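TlmII (Streptoalloteichus hindustanus, PDB 4HVM) takes part in tallysomycin biosynthesis as a member of the condensation-domain family of nonribosomal peptide synthetases, and probably binds phosphopantetheine. Local coordinates at residues A62-L65 with L66-N69; A147-R150 with Y151-L154; W158-Y162 with G163-P167. All blocks are in the same frame, centred on the assembly; numbering follows the deposited sequence.

Interaction 1 (A62-L65 with L66-N69)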
# COMPACT_ATOMS: atom_id res chain seq x y z
N ALA A 62 -15.00 8.05 -17.27
CA ALA A 62 -14.72 9.37 -16.71
C ALA A 62 -13.27 9.52 -16.26
O ALA A 62 -12.75 10.64 -16.18
CB ALA A 62 -15.66 9.67 -15.56
N PHE A 63 -12.62 8.40 -15.96
CA PHE A 63 -11.22 8.42 -15.53
C PHE A 63 -10.31 7.75 -16.55
O PHE A 63 -10.05 6.55 -16.47
CB PHE A 63 -11.06 7.70 -14.18
CG PHE A 63 -11.65 8.45 -13.02
CD1 PHE A 63 -11.05 9.60 -12.54
CD2 PHE A 63 -12.79 7.98 -12.38
CE1 PHE A 63 -11.58 10.28 -11.46
CE2 PHE A 63 -13.32 8.65 -11.30
CZ PHE A 63 -12.72 9.80 -10.84
N PRO A 64 -9.80 8.53 -17.51
CA PRO A 64 -8.92 8.00 -18.56
C PRO A 64 -7.67 7.32 -18.02
O PRO A 64 -7.04 6.55 -18.74
CB PRO A 64 -8.54 9.25 -19.38
CG PRO A 64 -8.87 10.42 -18.48
CD PRO A 64 -10.05 9.98 -17.67
N LEU A 65 -7.32 7.61 -16.77
CA LEU A 65 -6.16 6.97 -16.15
C LEU A 65 -6.36 5.47 -16.02
O LEU A 65 -5.42 4.69 -16.15
CB LEU A 65 -5.88 7.58 -14.77
CG LEU A 65 -4.79 6.89 -13.95
CD1 LEU A 65 -3.45 7.00 -14.65
CD2 LEU A 65 -4.72 7.45 -12.55
N LEU A 66 -7.60 5.06 -15.76
CA LEU A 66 -7.92 3.65 -15.60
C LEU A 66 -7.73 2.89 -16.91
O LEU A 66 -7.51 1.68 -16.90
CB LEU A 66 -9.35 3.49 -15.09
CG LEU A 66 -9.69 4.22 -13.80
CD1 LEU A 66 -11.14 3.99 -13.42
CD2 LEU A 66 -8.77 3.79 -12.67
N ARG A 67 -7.82 3.60 -18.02
CA ARG A 67 -7.69 3.00 -19.34
C ARG A 67 -6.30 3.23 -19.92
O ARG A 67 -6.13 3.34 -21.13
CB ARG A 67 -8.75 3.57 -20.29
CG ARG A 67 -10.17 3.20 -19.92
CD ARG A 67 -11.19 3.87 -20.84
NE ARG A 67 -11.45 5.25 -20.46
CZ ARG A 67 -11.12 6.31 -21.20
NH1 ARG A 67 -10.52 6.14 -22.37
NH2 ARG A 67 -11.39 7.53 -20.77
N VAL A 68 -5.30 3.28 -19.04
CA VAL A 68 -3.94 3.61 -19.47
C VAL A 68 -3.02 2.39 -19.56
O VAL A 68 -2.97 1.57 -18.64
CB VAL A 68 -3.31 4.69 -18.56
CG1 VAL A 68 -1.79 4.63 -18.60
CG2 VAL A 68 -3.83 6.07 -18.95
N ASN A 69 -2.31 2.28 -20.67
CA ASN A 69 -1.25 1.29 -20.83
C ASN A 69 0.09 2.00 -20.90
O ASN A 69 0.15 3.21 -21.13
CB ASN A 69 -1.48 0.44 -22.07
CG ASN A 69 -2.68 -0.48 -21.94
OD1 ASN A 69 -3.79 -0.13 -22.34
ND2 ASN A 69 -2.46 -1.65 -21.37
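Leu66 lies alongside the stem of Phe63, not on its ring. Leu66 CG is 3.8 Å from Phe63 CB, and Leu66 CD1 comes equally near that carbon while approaching the ring obliquely. The Phe63 ring itself leads off elsewhere and meets Tyr170 edge-to-face. Leu66 CG stands anti to its own carbonyl carbon (chi1 -56°), which sets the branch beside Phe63 CB. Shortening Leu66 to an alanine would probably open a gap beside Phe63 CB and leave Leu145 without part of its cover.

Arg67 folds back across Pro64. Its chain bends at chi3 (-80°) and lays one guanidinium face over Pro64 CA, with Arg67 NH2 3.3 Å from that atom. Arg67 NH2 is also 3.6 Å from Pro64 CB. Val68 CB points back to the turn and sits 3.2 Å from Leu65 O. Val68 CG2 and Leu65 CD1 are more loosely apposed, at 4.4 Å.

The backbone turns through successive bonds three residues apart. Leu66 N donates to Phe63 O (3.0 Å) and Arg67 N to Pro64 O (3.1 Å). A weak bond from Val68 N to Leu65 O follows.

This tight turn carries the chain from helix 49-62 into strand 68-72. Arg67 is held at three nitrogens: NE by Leu60 O, NH2 by Asp61 O and NH1 by Arg81 O. These bonds probably hold one guanidinium face over Pro64 CA. Its positive charge at the carbonyl end of helix 49-62 probably interacts favourably with the helix dipole.

Interaction 2 (A147-R150 with Y151-L154)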
# COMPACT_ATOMS: atom_id res chain seq x y z
N ALA A 147 -3.03 2.71 -2.73
CA ALA A 147 -3.95 2.19 -1.72
C ALA A 147 -5.25 2.99 -1.61
O ALA A 147 -6.34 2.41 -1.57
CB ALA A 147 -3.25 2.12 -0.36
N ARG A 148 -5.12 4.31 -1.56
CA ARG A 148 -6.27 5.19 -1.41
C ARG A 148 -7.13 5.25 -2.67
O ARG A 148 -8.35 5.28 -2.60
CB ARG A 148 -5.82 6.60 -1.01
CG ARG A 148 -6.95 7.59 -0.79
CD ARG A 148 -6.43 8.92 -0.28
NE ARG A 148 -7.49 9.89 -0.06
CZ ARG A 148 -7.30 11.11 0.45
NH1 ARG A 148 -6.08 11.50 0.80
NH2 ARG A 148 -8.33 11.92 0.62
N SER A 149 -6.47 5.27 -3.83
CA SER A 149 -7.17 5.41 -5.11
C SER A 149 -8.09 4.24 -5.42
O SER A 149 -9.10 4.40 -6.11
CB SER A 149 -6.17 5.61 -6.25
OG SER A 149 -5.46 6.84 -6.10
N ARG A 150 -7.75 3.06 -4.91
CA ARG A 150 -8.57 1.87 -5.14
C ARG A 150 -9.96 2.05 -4.55
O ARG A 150 -10.96 1.71 -5.18
CB ARG A 150 -7.91 0.62 -4.56
CG ARG A 150 -6.53 0.31 -5.13
CD ARG A 150 -6.05 -1.05 -4.68
NE ARG A 150 -4.59 -1.12 -4.61
CZ ARG A 150 -3.90 -1.06 -3.48
NH1 ARG A 150 -4.52 -0.94 -2.31
NH2 ARG A 150 -2.57 -1.12 -3.51
N TYR A 151 -10.03 2.59 -3.34
CA TYR A 151 -11.31 2.82 -2.69
C TYR A 151 -12.01 4.07 -3.23
O TYR A 151 -13.24 4.18 -3.17
CB TYR A 151 -11.13 2.92 -1.18
CG TYR A 151 -10.90 1.58 -0.52
CD1 TYR A 151 -11.90 0.61 -0.52
CD2 TYR A 151 -9.71 1.28 0.11
CE1 TYR A 151 -11.70 -0.61 0.08
CE2 TYR A 151 -9.50 0.06 0.72
CZ TYR A 151 -10.51 -0.89 0.70
OH TYR A 151 -10.31 -2.11 1.30
N MSE A 152 -11.23 5.00 -3.76
CA MSE A 152 -11.80 6.17 -4.43
C MSE A 152 -12.59 5.71 -5.65
O MSE A 152 -13.74 6.12 -5.85
CB MSE A 152 -10.70 7.15 -4.86
CG MSE A 152 -9.94 7.79 -3.71
SE MSE A 152 -8.74 9.21 -4.29
CE MSE A 152 -10.09 10.52 -4.77
N VAL A 153 -11.97 4.84 -6.44
CA VAL A 153 -12.60 4.31 -7.64
C VAL A 153 -13.83 3.48 -7.29
O VAL A 153 -14.89 3.65 -7.90
CB VAL A 153 -11.62 3.45 -8.46
CG1 VAL A 153 -12.35 2.74 -9.60
CG2 VAL A 153 -10.49 4.30 -9.00
N LEU A 154 -13.70 2.60 -6.30
CA LEU A 154 -14.81 1.77 -5.85
C LEU A 154 -15.96 2.62 -5.32
O LEU A 154 -17.13 2.32 -5.56
CB LEU A 154 -14.35 0.78 -4.78
CG LEU A 154 -13.46 -0.37 -5.24
CD1 LEU A 154 -13.06 -1.25 -4.07
CD2 LEU A 154 -14.16 -1.20 -6.31
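Met152 N donates to Arg148 O at 3.1 Å. Two more helical bonds run beside it. Val153 N reaches Ser149 O at 2.9 Å and Leu154 N reaches Arg150 O at 3.1 Å. Tyr151 N adds a weak bond to Arg148 O. Together they continue the alpha-helical pattern at the start of helix 147-161.

Van der Waals contacts are mostly of side-chain carbons with carbonyl oxygens one turn back. Residue 152 is selenomethionine. Its CG, anti to the residue's own carbonyl carbon (chi1 -65°), lies 3.2 Å from Arg148 O. Val153 CG2 sits 3.2 Å from Ser149 O, and Leu154 CG lies 3.3 Å from Arg150 O. Between side chains, Arg148 and Met152 cross, with their CG atoms 4.2 Å apart. The Met152 chain bends at chi3, and the side chain touches Tyr170 and Val293. Leu154 packs on strands 36-44 and 133-141.

The polar ends of three side chains find partners elsewhere in the chain. Arg148 is fully extended and its NH1 makes a salt bridge with Asp285. Ser149 OG is bonded to Asp146 and to Gly294 N. Tyr151 OH is bonded to Glu391. The Arg150 guanidinium instead lies with one face over Ala147 N, near Arg39, and its side chain is about 4 Å from a bound sulfate.

The chain entering helix 147-161 matches the HHxxxDG signature of condensation domains only in degenerate form. The second histidine is replaced, Asp146 probably fills the aspartate position, and Ala147 stands at the glycine position. The backbone bonds shape the first two turns or so of the helix. Ser149 ties that aspartate to the loop at Gly294. The sulfate probably comes from the crystallisation liquor, but it may mark a spot favourable to anions, with Arg39 close by.

Interaction 3 (W158-Y162 with G163-P167)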
# COMPACT_ATOMS: atom_id res chain seq x y z
N TRP A 158 -20.18 3.34 -6.84
CA TRP A 158 -21.41 3.37 -6.06
C TRP A 158 -22.07 4.74 -6.10
O TRP A 158 -23.30 4.85 -6.01
CB TRP A 158 -21.14 2.95 -4.61
CG TRP A 158 -21.02 1.46 -4.45
CD1 TRP A 158 -19.89 0.75 -4.15
CD2 TRP A 158 -22.08 0.50 -4.58
NE1 TRP A 158 -20.18 -0.59 -4.08
CE2 TRP A 158 -21.52 -0.77 -4.34
CE3 TRP A 158 -23.44 0.59 -4.87
CZ2 TRP A 158 -22.28 -1.94 -4.39
CZ3 TRP A 158 -24.19 -0.57 -4.92
CH2 TRP A 158 -23.61 -1.82 -4.68
N GLN A 159 -21.26 5.79 -6.24
CA GLN A 159 -21.79 7.14 -6.40
C GLN A 159 -22.57 7.26 -7.70
O GLN A 159 -23.63 7.88 -7.75
CB GLN A 159 -20.67 8.18 -6.36
CG GLN A 159 -20.19 8.54 -4.96
CD GLN A 159 -19.23 9.72 -4.96
OE1 GLN A 159 -18.76 10.16 -6.01
NE2 GLN A 159 -18.94 10.25 -3.78
N ALA A 160 -22.02 6.67 -8.76
CA ALA A 160 -22.67 6.69 -10.07
C ALA A 160 -23.96 5.89 -10.05
O ALA A 160 -24.91 6.22 -10.77
CB ALA A 160 -21.72 6.15 -11.13
N TYR A 161 -24.00 4.86 -9.22
CA TYR A 161 -25.17 3.99 -9.10
C TYR A 161 -26.38 4.77 -8.60
O TYR A 161 -27.52 4.48 -8.98
CB TYR A 161 -24.86 2.83 -8.15
CG TYR A 161 -26.01 1.86 -7.95
CD1 TYR A 161 -26.27 0.86 -8.88
CD2 TYR A 161 -26.82 1.93 -6.82
CE1 TYR A 161 -27.31 -0.03 -8.70
CE2 TYR A 161 -27.86 1.04 -6.63
CZ TYR A 161 -28.10 0.06 -7.58
OH TYR A 161 -29.14 -0.82 -7.39
N TYR A 162 -26.14 5.77 -7.76
CA TYR A 162 -27.21 6.59 -7.20
C TYR A 162 -27.34 7.93 -7.92
O TYR A 162 -28.21 8.73 -7.60
CB TYR A 162 -26.99 6.82 -5.71
CG TYR A 162 -27.34 5.64 -4.85
CD1 TYR A 162 -28.65 5.18 -4.77
CD2 TYR A 162 -26.37 4.98 -4.10
CE1 TYR A 162 -28.98 4.09 -3.98
CE2 TYR A 162 -26.70 3.89 -3.31
CZ TYR A 162 -28.01 3.45 -3.25
OH TYR A 162 -28.34 2.38 -2.47
N GLY A 163 -26.47 8.16 -8.90
CA GLY A 163 -26.47 9.41 -9.64
C GLY A 163 -25.80 10.53 -8.86
O GLY A 163 -26.15 11.70 -9.02
N ARG A 164 -24.83 10.17 -8.02
CA ARG A 164 -24.15 11.14 -7.18
C ARG A 164 -22.71 11.37 -7.63
O ARG A 164 -21.97 12.13 -7.02
CB ARG A 164 -24.18 10.69 -5.72
CG ARG A 164 -25.56 10.22 -5.26
CD ARG A 164 -25.70 10.27 -3.75
NE ARG A 164 -27.07 9.98 -3.33
CZ ARG A 164 -27.52 10.18 -2.10
NH1 ARG A 164 -26.72 10.67 -1.16
NH2 ARG A 164 -28.78 9.89 -1.80
N PHE A 165 -22.33 10.71 -8.72
CA PHE A 165 -20.97 10.83 -9.24
C PHE A 165 -20.80 12.09 -10.07
O PHE A 165 -21.41 12.24 -11.13
CB PHE A 165 -20.60 9.60 -10.06
CG PHE A 165 -19.23 9.68 -10.69
CD1 PHE A 165 -18.09 9.62 -9.91
CD2 PHE A 165 -19.09 9.81 -12.06
CE1 PHE A 165 -16.83 9.70 -10.48
CE2 PHE A 165 -17.84 9.88 -12.64
CZ PHE A 165 -16.71 9.83 -11.85
N ARG A 166 -19.97 13.01 -9.58
CA ARG A 166 -19.60 14.20 -10.32
C ARG A 166 -18.10 14.21 -10.56
O ARG A 166 -17.32 14.29 -9.62
CB ARG A 166 -20.02 15.46 -9.56
CG ARG A 166 -21.52 15.57 -9.35
CD ARG A 166 -21.93 16.92 -8.78
NE ARG A 166 -21.26 17.20 -7.51
CZ ARG A 166 -21.53 18.25 -6.74
NH1 ARG A 166 -22.45 19.13 -7.12
NH2 ARG A 166 -20.88 18.43 -5.60
N PRO A 167 -17.69 14.10 -11.84
CA PRO A 167 -16.28 14.00 -12.22
C PRO A 167 -15.47 15.24 -11.84
O PRO A 167 -14.27 15.13 -11.60
CB PRO A 167 -16.34 13.87 -13.75
CG PRO A 167 -17.71 13.36 -14.04
CD PRO A 167 -18.58 14.00 -13.00
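Gln159 O is gripped by two backbone donors. Arg164 N reaches it at 2.6 Å and Tyr162 N at 3.3 Å, and they come from opposite faces of its carbonyl plane. Gly163 N adds a weak bond to Ala160 O. The carbonyls of the last turn thus receive donors from the chain that leaves the helix.

Phe165 folds back against Ala160. Phe165 CB lies 3.8 Å from Ala160 CB, and the ring continues anti to its own backbone N (chi1 177°). That torsion sends the ring onward to Ala62 of helix 49-62. The edge of the ring, near its plane, faces Gln159: Phe165 CD1 is 4.0 Å from Gln159 OE1. The amide oxygen is bonded to Tyr170 OH.

Arg164 lies beside Tyr162. Its CG is 3.7 Å from Tyr162 CB, and the extended chain runs on past that carbon. Next to it, one face of the Tyr162 ring has Tyr161 CD2 over its centre, 3.9 Å above the plane. Tyr161 OH is bonded to Asp48 N.

Gly163 has positive phi (79°), which favours glycine. With the two bonds back into the last turn, this is a Schellman motif. It ends helix 147-161 and turns the chain into the loop leading to helix 185-198.

Interactions 2 and 3 both use helix 147-161: one near its start, the other where it ends and the chain leaves it. Their centres are 15 Å apart, with no direct touch. Interaction 1 meets both. Leu66 CD2 packs on Val153 CG2 of interaction 2 at 4.1 Å. Phe63 CE2 packs on Phe165 CZ of interaction 3 at 3.6 Å, and Ala62 CB is as close to Phe165 CE2. Tyr170 links all three, through the Phe63 ring, the Met152 side chain and Gln159 OE1. A bound sulfate lies about 4 Å from the Arg150 side chain of interaction 2. Interaction 1 lies about 14 Å from interaction 2, centre to centre.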